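Local coordinates for protein CalS11 (Micromonospora echinospora, PDB 3TOS) that probably transfers a methyl group from S-adenosylmethionine to an oxygen of its substrate, as a methyltransferase of calicheamicin biosynthesis, at residues B[18-21]-B[22-26]; B[59-62]-B[63-66]; B[168-171]-B[172-175]. One frame throughout, in Å; residues are numbered along the deposited sequence. Where two conformers were deposited one is given.

Interaction 1 (B[18-21]-B[22-26]); sequences EETE and TTQRL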
loop_
_atom_site.group_PDB
_atom_site.type_symbol
_atom_site.label_atom_id
_atom_site.label_comp_id
_atom_site.label_asym_id
_atom_site.label_seq_id
_atom_site.Cartn_x
_atom_site.Cartn_y
_atom_site.Cartn_z
ATOM N N GLU B 18 -20.462 29.137 -27.244
ATOM C CA GLU B 18 -19.230 28.491 -27.776
ATOM C C GLU B 18 -19.435 27.021 -27.932
ATOM O O GLU B 18 -18.891 26.445 -28.892
ATOM C CB GLU B 18 -17.999 28.792 -26.868
ATOM C CG GLU B 18 -17.645 30.245 -26.801
ATOM C CD GLU B 18 -18.515 31.070 -25.817
ATOM O OE1 GLU B 18 -19.374 30.514 -25.068
ATOM O OE2 GLU B 18 -18.296 32.305 -25.789
ATOM N N GLU B 19 -20.123 26.372 -26.991
ATOM C CA GLU B 19 -20.375 24.900 -27.143
ATOM C C GLU B 19 -21.242 24.663 -28.371
ATOM O O GLU B 19 -21.046 23.731 -29.158
ATOM C CB GLU B 19 -21.021 24.388 -25.853
ATOM C CG GLU B 19 -21.711 22.992 -25.953
ATOM C CD GLU B 19 -20.777 21.784 -26.058
ATOM O OE1 GLU B 19 -19.542 21.960 -25.936
ATOM O OE2 GLU B 19 -21.315 20.655 -26.243
ATOM N N THR B 20 -22.215 25.547 -28.569
ATOM C CA THR B 20 -23.096 25.436 -29.724
ATOM C C THR B 20 -22.263 25.608 -31.003
ATOM O O THR B 20 -22.428 24.875 -31.979
ATOM C CB THR B 20 -24.195 26.519 -29.649
ATOM O OG1 THR B 20 -25.091 26.223 -28.561
ATOM C CG2 THR B 20 -25.029 26.541 -30.946
ATOM N N GLU B 21 -21.365 26.603 -31.010
ATOM C CA GLU B 21 -20.472 26.849 -32.178
ATOM C C GLU B 21 -19.574 25.696 -32.495
ATOM O O GLU B 21 -19.477 25.262 -33.671
ATOM C CB GLU B 21 -19.621 28.093 -31.889
ATOM C CG GLU B 21 -18.720 28.563 -33.029
ATOM C CD GLU B 21 -19.534 29.041 -34.299
ATOM O OE1 GLU B 21 -20.760 29.371 -34.207
ATOM O OE2 GLU B 21 -18.941 29.115 -35.395
ATOM N N THR B 22 -18.984 25.092 -31.447
ATOM C CA THR B 22 -18.130 23.915 -31.677
ATOM C C THR B 22 -18.951 22.785 -32.339
ATOM O O THR B 22 -18.521 22.195 -33.312
ATOM C CB THR B 22 -17.495 23.407 -30.368
ATOM O OG1 THR B 22 -16.473 24.311 -29.969
ATOM C CG2 THR B 22 -16.871 22.003 -30.545
ATOM N N THR B 23 -20.130 22.519 -31.777
ATOM C CA THR B 23 -20.976 21.447 -32.243
ATOM C C THR B 23 -21.373 21.662 -33.694
ATOM O O THR B 23 -21.258 20.759 -34.533
ATOM C CB THR B 23 -22.219 21.339 -31.380
ATOM O OG1 THR B 23 -21.833 21.174 -30.010
ATOM C CG2 THR B 23 -23.041 20.113 -31.763
ATOM N N GLN B 24 -21.820 22.881 -34.009
ATOM C CA GLN B 24 -22.262 23.178 -35.374
ATOM C C GLN B 24 -21.089 23.149 -36.347
ATOM O O GLN B 24 -21.248 22.684 -37.480
ATOM C CB GLN B 24 -22.974 24.540 -35.415
ATOM C CG GLN B 24 -24.350 24.454 -34.748
ATOM C CD GLN B 24 -24.988 25.778 -34.584
ATOM O OE1 GLN B 24 -24.350 26.823 -34.799
ATOM N NE2 GLN B 24 -26.271 25.766 -34.224
ATOM N N ARG B 25 -19.941 23.679 -35.936
ATOM C CA ARG B 25 -18.743 23.631 -36.793
ATOM C C ARG B 25 -18.330 22.199 -37.101
ATOM O O ARG B 25 -18.034 21.902 -38.239
ATOM C CB ARG B 25 -17.556 24.347 -36.166
ATOM C CG ARG B 25 -17.714 25.900 -36.228
ATOM C CD ARG B 25 -16.426 26.472 -35.733
ATOM N NE ARG B 25 -16.451 27.891 -35.556
ATOM C CZ ARG B 25 -15.406 28.639 -35.176
ATOM N NH1 ARG B 25 -14.175 28.093 -35.093
ATOM N NH2 ARG B 25 -15.599 29.948 -34.878
ATOM N N LEU B 26 -18.228 21.347 -36.086
ATOM C CA LEU B 26 -17.823 19.965 -36.304
ATOM C C LEU B 26 -18.830 19.220 -37.134
ATOM O O LEU B 26 -18.423 18.356 -37.895
ATOM C CB LEU B 26 -17.575 19.243 -34.986
ATOM C CG LEU B 26 -16.354 19.749 -34.212
ATOM C CD1 LEU B 26 -16.297 19.080 -32.852
ATOM C CD2 LEU B 26 -15.012 19.596 -34.945
HETATM O O HOH W 1 -23.203 28.940 -33.445
#
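Helix 17-31, an N-terminal helix at the surface of the subunit, carries an i to i+4 salt bridge between Glu21 and Arg25 on its second and third turns. Arg25 NE donates to Glu21 OE2 over 2.8 Å, at an N-H...O angle of 159°. The oxygen lies in the guanidinium plane, at its edge, and accepts through its anti lone pair, while the carboxylate plane stands almost perpendicular to the guanidinium, 85° away. Glu21 sends CG opposite its backbone N (chi1 -175°) and then bends at chi2, which brings the carboxylate forward to the next turn; Arg25 reaches it with a chain extended from CG to NE. The other carboxylate oxygen, Glu21 OE1, takes a 2.6 Å hydrogen bond from a water that also donates to Gln24 OE1, a link suited to two acceptor oxygens. Replacing Arg25 by an alanine would probably leave Glu21 OE2 without its charged mate and the carboxylate freer to turn.

Threonine suits position 23 because its short hydroxyl can fold back on the helix: Thr23 OG1 donates to Glu19 O at 2.8 Å, and Thr23 N reaches the same oxygen from the opposite face of the carbonyl plane. Glu19 itself turns its carboxylate to Arg49, whereas the hydroxyl of Thr22 bonds to Ala146 O and Ser150 OG of the second subunit. Arg25 packs on that same Ala146, so this i to i+4 salt bridge of a surface helix borders a subunit interface.

Interaction 2 (B[59-62]-B[63-66]); sequences MDAL and YRQV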
loop_
_atom_site.group_PDB
_atom_site.type_symbol
_atom_site.label_atom_id
_atom_site.label_comp_id
_atom_site.label_asym_id
_atom_site.label_seq_id
_atom_site.Cartn_x
_atom_site.Cartn_y
_atom_site.Cartn_z
HETATM N N MSE B 59 -18.389 6.162 -19.591
HETATM C CA MSE B 59 -18.900 4.804 -19.861
HETATM C C MSE B 59 -17.804 3.751 -19.715
HETATM O O MSE B 59 -18.062 2.646 -19.183
HETATM C CB MSE B 59 -19.562 4.714 -21.232
HETATM C CG MSE B 59 -20.809 5.600 -21.410
HETATM SE SE MSE B 59 -22.180 5.415 -20.033
HETATM C CE MSE B 59 -21.764 6.985 -18.949
ATOM N N ASP B 60 -16.607 4.091 -20.187
ATOM C CA ASP B 60 -15.471 3.205 -20.048
ATOM C C ASP B 60 -15.116 2.979 -18.572
ATOM O O ASP B 60 -14.794 1.851 -18.179
ATOM C CB ASP B 60 -14.242 3.765 -20.814
ATOM C CG ASP B 60 -13.019 2.953 -20.597
ATOM O OD1 ASP B 60 -12.973 1.855 -21.152
ATOM O OD2 ASP B 60 -12.071 3.406 -19.931
ATOM N N ALA B 61 -15.200 4.033 -17.752
ATOM C CA ALA B 61 -14.887 3.905 -16.325
ATOM C C ALA B 61 -15.921 2.991 -15.642
ATOM O O ALA B 61 -15.545 2.138 -14.817
ATOM C CB ALA B 61 -14.897 5.286 -15.650
ATOM N N LEU B 62 -17.207 3.139 -15.978
ATOM C CA LEU B 62 -18.223 2.245 -15.373
ATOM C C LEU B 62 -18.022 0.798 -15.830
ATOM O O LEU B 62 -18.040 -0.141 -14.995
ATOM C CB LEU B 62 -19.647 2.671 -15.742
ATOM C CG LEU B 62 -20.042 4.070 -15.224
ATOM C CD1 LEU B 62 -21.441 4.368 -15.766
ATOM C CD2 LEU B 62 -20.099 4.162 -13.644
ATOM N N TYR B 63 -17.735 0.607 -17.119
ATOM C CA TYR B 63 -17.554 -0.747 -17.634
ATOM C C TYR B 63 -16.350 -1.407 -16.970
ATOM O O TYR B 63 -16.378 -2.570 -16.558
ATOM C CB TYR B 63 -17.377 -0.712 -19.158
ATOM C CG TYR B 63 -17.556 -2.045 -19.900
ATOM C CD1 TYR B 63 -17.314 -3.283 -19.281
ATOM C CD2 TYR B 63 -18.095 -2.074 -21.152
ATOM C CE1 TYR B 63 -17.500 -4.461 -19.933
ATOM C CE2 TYR B 63 -18.308 -3.280 -21.798
ATOM C CZ TYR B 63 -17.941 -4.441 -21.240
ATOM O OH TYR B 63 -18.175 -5.607 -21.948
ATOM N N ARG B 64 -15.247 -0.666 -16.853
ATOM C CA ARG B 64 -14.066 -1.238 -16.205
ATOM C C ARG B 64 -14.325 -1.694 -14.770
ATOM O O ARG B 64 -13.707 -2.633 -14.301
ATOM C CB ARG B 64 -12.906 -0.248 -16.241
ATOM C CG ARG B 64 -12.291 -0.151 -17.639
ATOM C CD ARG B 64 -11.029 0.709 -17.583
ATOM N NE ARG B 64 -11.299 2.142 -17.413
ATOM C CZ ARG B 64 -11.027 2.874 -16.328
ATOM N NH1 ARG B 64 -10.528 2.311 -15.226
ATOM N NH2 ARG B 64 -11.312 4.178 -16.327
ATOM N N GLN B 65 -15.267 -1.049 -14.098
ATOM C CA GLN B 65 -15.585 -1.439 -12.713
ATOM C C GLN B 65 -16.354 -2.729 -12.584
ATOM O O GLN B 65 -16.378 -3.294 -11.480
ATOM C CB GLN B 65 -16.341 -0.327 -11.956
ATOM C CG GLN B 65 -15.341 0.830 -11.651
ATOM C CD GLN B 65 -15.886 1.882 -10.687
ATOM O OE1 GLN B 65 -16.528 1.563 -9.697
ATOM N NE2 GLN B 65 -15.636 3.145 -10.997
ATOM N N VAL B 66 -16.936 -3.241 -13.686
ATOM C CA VAL B 66 -17.682 -4.512 -13.613
ATOM C C VAL B 66 -17.034 -5.640 -14.451
ATOM O O VAL B 66 -17.650 -6.699 -14.693
ATOM C CB VAL B 66 -19.185 -4.316 -14.046
ATOM C CG1 VAL B 66 -19.881 -3.257 -13.166
ATOM C CG2 VAL B 66 -19.317 -3.959 -15.561
HETATM O O HOH W 2 -12.114 5.793 -18.654
HETATM O O HOH W 3 -13.446 2.883 -13.092
#
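Asp60 and Arg64 meet one helical turn apart, with the guanidinium edge directed at the carboxylate. Arg64 NE donates to Asp60 OD2 over 2.9 Å, the oxygen lying close to the guanidinium plane, yet the nitrogen approaches from above the carboxylate, 53° out of its plane. The two flat groups are turned 44° against each other. A bend at chi3 (-73°) swings the arginine head back over Ala61, whose CA lies under one face, 3.6 Å from Arg64 NH2; a small alanine suits the position beneath that head. A water closes the pair, donating to Asp60 OD2 and accepting from Arg64 NH2, while Asp60 OD1 bonds to the hydroxyl of Tyr94, so both oxygens of this buried acid are engaged.

The pair sits near the C-terminal end of helix 50-65, which packs against the Rossmann-like sheet: Leu62, a compact apolar residue, rests on Ile212 and Ala214 of strand 211-215. Tyr63 points its ring to helix 82-94 and its hydroxyl to Glu95. Here the helical bonding slackens, with Gln65 N at 3.3 Å from Ala61 O and weakly bonded to Leu62 O. Gln65 NE2 bonds to Tyr252 OH and, through a second water, to Ala61 O.

Interaction 3 (B[168-171]-B[172-175]); sequences RETV and PRYL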
loop_
_atom_site.group_PDB
_atom_site.type_symbol
_atom_site.label_atom_id
_atom_site.label_comp_id
_atom_site.label_asym_id
_atom_site.label_seq_id
_atom_site.Cartn_x
_atom_site.Cartn_y
_atom_site.Cartn_z
ATOM N N ARG B 168 -42.035 0.161 -17.751
ATOM C CA ARG B 168 -42.913 -0.336 -16.674
ATOM C C ARG B 168 -43.436 -1.736 -16.975
ATOM O O ARG B 168 -43.665 -2.553 -16.058
ATOM C CB ARG B 168 -44.073 0.629 -16.408
ATOM C CG ARG B 168 -43.560 1.932 -15.817
ATOM C CD ARG B 168 -44.630 2.995 -15.688
ATOM N NE ARG B 168 -44.808 3.638 -16.968
ATOM C CZ ARG B 168 -45.312 4.853 -17.135
ATOM N NH1 ARG B 168 -45.675 5.604 -16.093
ATOM N NH2 ARG B 168 -45.429 5.316 -18.347
ATOM N N GLU B 169 -43.591 -2.019 -18.269
ATOM C CA GLU B 169 -44.034 -3.371 -18.718
ATOM C C GLU B 169 -42.876 -4.236 -19.204
ATOM O O GLU B 169 -42.803 -5.465 -18.928
ATOM C CB GLU B 169 -45.101 -3.227 -19.813
ATOM C CG GLU B 169 -46.481 -2.835 -19.289
ATOM C CD GLU B 169 -46.623 -1.406 -18.654
ATOM O OE1 GLU B 169 -46.441 -0.355 -19.335
ATOM O OE2 GLU B 169 -46.998 -1.342 -17.457
ATOM N N THR B 170 -41.981 -3.621 -19.994
ATOM C CA THR B 170 -41.011 -4.429 -20.737
ATOM C C THR B 170 -39.867 -4.897 -19.844
ATOM O O THR B 170 -39.267 -5.911 -20.140
ATOM C CB THR B 170 -40.414 -3.655 -21.908
ATOM O OG1 THR B 170 -39.724 -2.517 -21.400
ATOM C CG2 THR B 170 -41.491 -3.189 -22.888
ATOM N N VAL B 171 -39.521 -4.160 -18.762
ATOM C CA VAL B 171 -38.412 -4.605 -17.897
ATOM C C VAL B 171 -38.818 -5.808 -17.048
ATOM O O VAL B 171 -38.150 -6.817 -17.061
ATOM C CB VAL B 171 -37.758 -3.436 -17.062
ATOM C CG1 VAL B 171 -36.754 -4.005 -16.001
ATOM C CG2 VAL B 171 -37.013 -2.496 -18.047
ATOM N N PRO B 172 -40.005 -5.757 -16.377
ATOM C CA PRO B 172 -40.482 -6.986 -15.692
ATOM C C PRO B 172 -40.643 -8.178 -16.654
ATOM O O PRO B 172 -40.314 -9.299 -16.271
ATOM C CB PRO B 172 -41.850 -6.536 -15.145
ATOM C CG PRO B 172 -41.581 -5.044 -14.809
ATOM C CD PRO B 172 -40.823 -4.582 -16.029
ATOM N N ARG B 173 -41.120 -7.938 -17.876
ATOM C CA ARG B 173 -41.308 -9.011 -18.848
ATOM C C ARG B 173 -39.969 -9.628 -19.249
ATOM O O ARG B 173 -39.827 -10.868 -19.281
ATOM C CB ARG B 173 -42.085 -8.474 -20.074
ATOM C CG ARG B 173 -42.256 -9.510 -21.218
ATOM C CD ARG B 173 -43.016 -8.905 -22.438
ATOM N NE ARG B 173 -44.308 -8.368 -22.005
ATOM C CZ ARG B 173 -44.709 -7.083 -22.051
ATOM N NH1 ARG B 173 -45.907 -6.783 -21.560
ATOM N NH2 ARG B 173 -43.948 -6.098 -22.568
ATOM N N TYR B 174 -38.993 -8.772 -19.567
ATOM C CA TYR B 174 -37.645 -9.243 -19.935
ATOM C C TYR B 174 -37.076 -10.098 -18.816
ATOM O O TYR B 174 -36.536 -11.180 -19.029
ATOM C CB TYR B 174 -36.696 -8.045 -20.250
ATOM C CG TYR B 174 -35.308 -8.548 -20.611
ATOM C CD1 TYR B 174 -34.978 -8.846 -21.880
ATOM C CD2 TYR B 174 -34.399 -8.869 -19.592
ATOM C CE1 TYR B 174 -33.704 -9.318 -22.184
ATOM C CE2 TYR B 174 -33.175 -9.397 -19.829
ATOM C CZ TYR B 174 -32.817 -9.629 -21.145
ATOM O OH TYR B 174 -31.610 -10.211 -21.411
ATOM N N LEU B 175 -37.209 -9.606 -17.594
ATOM C CA LEU B 175 -36.641 -10.363 -16.480
ATOM C C LEU B 175 -37.353 -11.723 -16.283
ATOM O O LEU B 175 -36.712 -12.758 -15.993
ATOM C CB LEU B 175 -36.661 -9.510 -15.203
ATOM C CG LEU B 175 -35.741 -8.283 -15.205
ATOM C CD1 LEU B 175 -36.132 -7.336 -14.053
ATOM C CD2 LEU B 175 -34.342 -8.789 -15.130
#
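Val171 and Leu175, one turn apart on helix 167-177, run alongside each other in the same direction, and their methyls meet at 3.9 Å from Val171 CG1 to Leu175 CD1. Val171 places CG1 opposite its backbone N (chi1 171°), on the side of the following turn. Branched aliphatic residues suit this face, which packs on helix 193-203: both touch Ala202 and Val171 also Val199 of that helix, while Val171 meets Phe106 of strand 103-107 as well. Buried Thr170 sets OG1 between its backbone N and carbonyl carbon (chi1 62°), where it bonds weakly to Asp166 O; Tyr174 gives its hydroxyl a partner in Arg102.

Pro172 has no N-H to give Arg168 O, and Pro172 CG stands 3.5 Å from that oxygen, so the helix kinks here. Pro172 CD sits tightly against Val171 CB, 3.4 Å away across the peptide link that joins them. Bonding resumes with a longer bond, Arg173 N to Glu169 O at 3.2 Å, and is firm from Tyr174 N to Thr170 O, 2.9 Å. Arg173 has two conformers, so the placing of its guanidinium over Glu169 O and beside Thr170 CG2 is provisional.

Arg168 turns at chi3 and forms salt bridges with Asp114, Asp166 and Glu194. The chemistry implies a division of labour: apolar contacts seat the helix on its neighbours, while Arg168 ties its start to Asp166, which binds S-adenosyl-L-homocysteine, and to Asp114 and Glu194.

How the interactions relate
From the N terminus the three contacts come in series, none nested in or crossing another, and because each joins adjacent turns of one helix, none closes a loop. Interaction 1 lies on helix 17-31 and faces the second subunit. Interaction 2 follows on the next helix, 50-65, which packs against strands 183-188 and 211-215 of the central sheet; the two centres are about 28 Å apart. Interaction 3, much later, is on helix 167-177, packed against strands 72-76 and 103-107, about 25 Å from interaction 2 between centres. Interactions 1 and 3 lie on opposite sides of the chain's centre. Interactions 2 and 3 thus belong to helices laid on one sheet, yet no two of the three contacts touch.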